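Local coordinates for protein mannose-specific lectin 3 chain 2 (Crocus vernus, PDB 3MEZ) that probably binds mannose as one of the two kinds of bulb-type lectin chain that pair into a heterotetramer, at residues His58-Leu63 with Asp70-Arg75. Residues are numbered along the deposited sequence; the frame is centred on the assembly and turned at random.
Sequences HCFMRL and DITDDR. With FMT (formic acid), chain I.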
loop_
_atom_site.group_PDB
_atom_site.type_symbol
_atom_site.label_atom_id
_atom_site.label_comp_id
_atom_site.label_asym_id
_atom_site.label_seq_id
_atom_site.Cartn_x
_atom_site.Cartn_y
_atom_site.Cartn_z
ATOM N N HIS B 58 4.448 -1.381 -16.196
ATOM C CA HIS B 58 3.698 -1.514 -14.957
ATOM C C HIS B 58 4.447 -2.346 -13.893
ATOM O O HIS B 58 3.847 -3.096 -13.184
ATOM C CB HIS B 58 2.268 -2.049 -15.185
ATOM C CG HIS B 58 1.501 -1.331 -16.252
ATOM N ND1 HIS B 58 1.211 -1.888 -17.469
ATOM C CD2 HIS B 58 0.973 -0.098 -16.280
ATOM C CE1 HIS B 58 0.546 -1.029 -18.199
ATOM N NE2 HIS B 58 0.396 0.070 -17.505
ATOM N N CYS B 59 5.766 -2.212 -13.840
ATOM C CA CYS B 59 6.604 -2.980 -12.922
ATOM C C CYS B 59 6.440 -2.589 -11.471
ATOM O O CYS B 59 6.145 -1.472 -11.188
ATOM C CB CYS B 59 8.080 -2.881 -13.299
ATOM S SG CYS B 59 8.402 -3.526 -14.852
ATOM N N PHE B 60 6.584 -3.558 -10.594
ATOM C CA PHE B 60 6.568 -3.341 -9.171
ATOM C C PHE B 60 7.694 -4.072 -8.470
ATOM O O PHE B 60 8.094 -5.108 -8.886
ATOM C CB PHE B 60 5.204 -3.656 -8.523
ATOM C CG PHE B 60 4.818 -5.099 -8.499
ATOM C CD1 PHE B 60 4.200 -5.666 -9.576
ATOM C CD2 PHE B 60 5.003 -5.866 -7.388
ATOM C CE1 PHE B 60 3.813 -6.936 -9.562
ATOM C CE2 PHE B 60 4.619 -7.145 -7.380
ATOM C CZ PHE B 60 4.012 -7.688 -8.486
ATOM N N MET B 61 8.153 -3.497 -7.383
ATOM C CA MET B 61 9.089 -4.115 -6.490
ATOM C C MET B 61 8.434 -4.602 -5.194
ATOM O O MET B 61 7.587 -3.974 -4.665
ATOM C CB MET B 61 10.224 -3.178 -6.169
ATOM C CG MET B 61 11.411 -3.879 -5.740
ATOM S SD MET B 61 11.427 -3.951 -3.997
ATOM C CE MET B 61 12.130 -2.398 -3.616
ATOM N N ARG B 62 8.841 -5.777 -4.761
ATOM C CA ARG B 62 8.292 -6.409 -3.604
ATOM C C ARG B 62 9.367 -7.058 -2.762
ATOM O O ARG B 62 10.173 -7.755 -3.260
ATOM C CB ARG B 62 7.244 -7.462 -4.001
ATOM C CG ARG B 62 6.692 -8.283 -2.865
ATOM C CD ARG B 62 5.650 -9.340 -3.276
ATOM N NE ARG B 62 5.107 -10.145 -2.194
ATOM C CZ ARG B 62 5.680 -11.222 -1.681
ATOM N NH1 ARG B 62 6.813 -11.641 -2.138
ATOM N NH2 ARG B 62 5.120 -11.891 -0.723
ATOM N N LEU B 63 9.293 -6.844 -1.469
ATOM C CA LEU B 63 10.139 -7.513 -0.528
ATOM C C LEU B 63 9.386 -8.722 -0.004
ATOM O O LEU B 63 8.311 -8.624 0.517
ATOM C CB LEU B 63 10.536 -6.582 0.615
ATOM C CG LEU B 63 11.313 -7.161 1.793
ATOM C CD1 LEU B 63 12.596 -7.729 1.344
ATOM C CD2 LEU B 63 11.559 -6.155 2.905
ATOM N N ASP B 70 12.256 -8.725 -5.504
ATOM C CA ASP B 70 11.866 -8.987 -6.873
ATOM C C ASP B 70 11.310 -7.746 -7.552
ATOM O O ASP B 70 10.546 -7.060 -6.973
ATOM C CB ASP B 70 10.778 -10.070 -6.943
ATOM C CG ASP B 70 11.168 -11.361 -6.264
ATOM O OD1 ASP B 70 12.182 -11.906 -6.605
ATOM O OD2 ASP B 70 10.469 -11.816 -5.386
ATOM N N ILE B 71 11.726 -7.494 -8.774
ATOM C CA ILE B 71 11.069 -6.581 -9.650
ATOM C C ILE B 71 10.242 -7.389 -10.649
ATOM O O ILE B 71 10.747 -8.190 -11.374
ATOM C CB ILE B 71 12.015 -5.666 -10.409
ATOM C CG1 ILE B 71 12.900 -4.909 -9.457
ATOM C CG2 ILE B 71 11.263 -4.738 -11.206
ATOM C CD1 ILE B 71 13.926 -4.126 -10.092
ATOM N N THR B 72 8.952 -7.129 -10.642
ATOM C CA THR B 72 7.954 -7.931 -11.274
ATOM C C THR B 72 7.147 -7.123 -12.262
ATOM O O THR B 72 6.816 -6.026 -11.996
ATOM C CB THR B 72 7.013 -8.508 -10.199
ATOM O OG1 THR B 72 7.773 -9.143 -9.176
ATOM C CG2 THR B 72 6.074 -9.481 -10.782
ATOM N N ASP B 73 6.880 -7.678 -13.414
ATOM C CA ASP B 73 6.023 -7.039 -14.391
ATOM C C ASP B 73 4.528 -7.335 -14.233
ATOM O O ASP B 73 4.157 -8.128 -13.442
ATOM C CB ASP B 73 6.511 -7.258 -15.821
ATOM C CG ASP B 73 6.265 -8.655 -16.328
ATOM O OD1 ASP B 73 5.614 -9.449 -15.727
ATOM O OD2 ASP B 73 6.809 -8.944 -17.353
ATOM N N ASP B 74 3.705 -6.728 -15.064
ATOM C CA ASP B 74 2.262 -6.911 -14.958
ATOM C C ASP B 74 1.848 -8.360 -15.122
ATOM O O ASP B 74 0.865 -8.770 -14.579
ATOM C CB ASP B 74 1.505 -6.035 -15.917
ATOM C CG ASP B 74 0.025 -5.962 -15.602
ATOM O OD1 ASP B 74 -0.757 -6.279 -16.465
ATOM O OD2 ASP B 74 -0.326 -5.583 -14.505
ATOM N N ARG B 75 2.635 -9.123 -15.855
ATOM C CA ARG B 75 2.327 -10.504 -16.142
ATOM C C ARG B 75 2.815 -11.411 -15.044
ATOM O O ARG B 75 2.691 -12.574 -15.118
ATOM C CB ARG B 75 2.896 -10.919 -17.492
ATOM C CG ARG B 75 2.337 -10.146 -18.641
ATOM C CD ARG B 75 3.018 -10.456 -19.926
ATOM N NE ARG B 75 3.559 -11.797 -19.907
ATOM C CZ ARG B 75 2.859 -12.917 -20.065
ATOM N NH1 ARG B 75 1.560 -12.870 -20.264
ATOM N NH2 ARG B 75 3.475 -14.093 -20.005
HETATM C C FMT I . 4.886 -3.971 -17.536
HETATM O O1 FMT I . 4.530 -4.648 -16.595
HETATM O O2 FMT I . 4.458 -4.216 -18.662
HETATM O O HOH W 1 8.992 -10.564 -3.596
#
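Phe-60 and Arg-62 pair antiparallel with Thr-72 and Asp-70 through four backbone hydrogen bonds, Phe-60 N to Thr-72 O and Thr-72 N to Phe-60 O both measuring 2.8 Å, and the short strand axes run 4.7 Å apart. Between these pairs Met-61 faces Ile-71 as a non-hydrogen-bonded pair, with a CA-H...O contact from Met-61 CA to Asp-70 O. The beta-branched Thr-72 lies side by side with Phe-60, pointing the same way, and puts CB over one face of its ring, toward the rim, 3.8 Å from the centroid, a CH-pi contact. Phe-60 has CG set between its backbone N and carbonyl carbon (chi1 69°), which tilts the ring toward Thr-72 on the same face of the sheet. CB and the CG2 methyl of Thr-72 both pack on CE1 and CZ of the ring; OG1 is buried by the contact and has no hydrogen-bond partner in the model. The two strands form a beta hairpin in the middle of a four-stranded antiparallel sheet of the bulb-type lectin domain, flanked by strands 14-16 and 78-81. On the other face, Met-61 brings the start of its chain, CG, within 4.1 Å of Ile-71 CG1, and its bent end leads away from the partner strand; Cys-59, disulfide-bonded to Cys-34, sets CB 4.2 Å from Ile-71 CG2. Back on the face of Phe-60, the long, charged Arg-62 and the acidic Asp-70 meet through a water that accepts from Arg-62 NH1 and donates to Asp-70 OD2 (2.6 Å) and Arg-62 O; Arg-62 NH2 reaches Asp-74 of the second subunit in a salt bridge. Beyond the strands, Asp-74 N donates to O1 of a formic acid molecule, probably from the crystallisation liquor, at 2.7 Å, while CB of His-58 packs against CB of Asp-74.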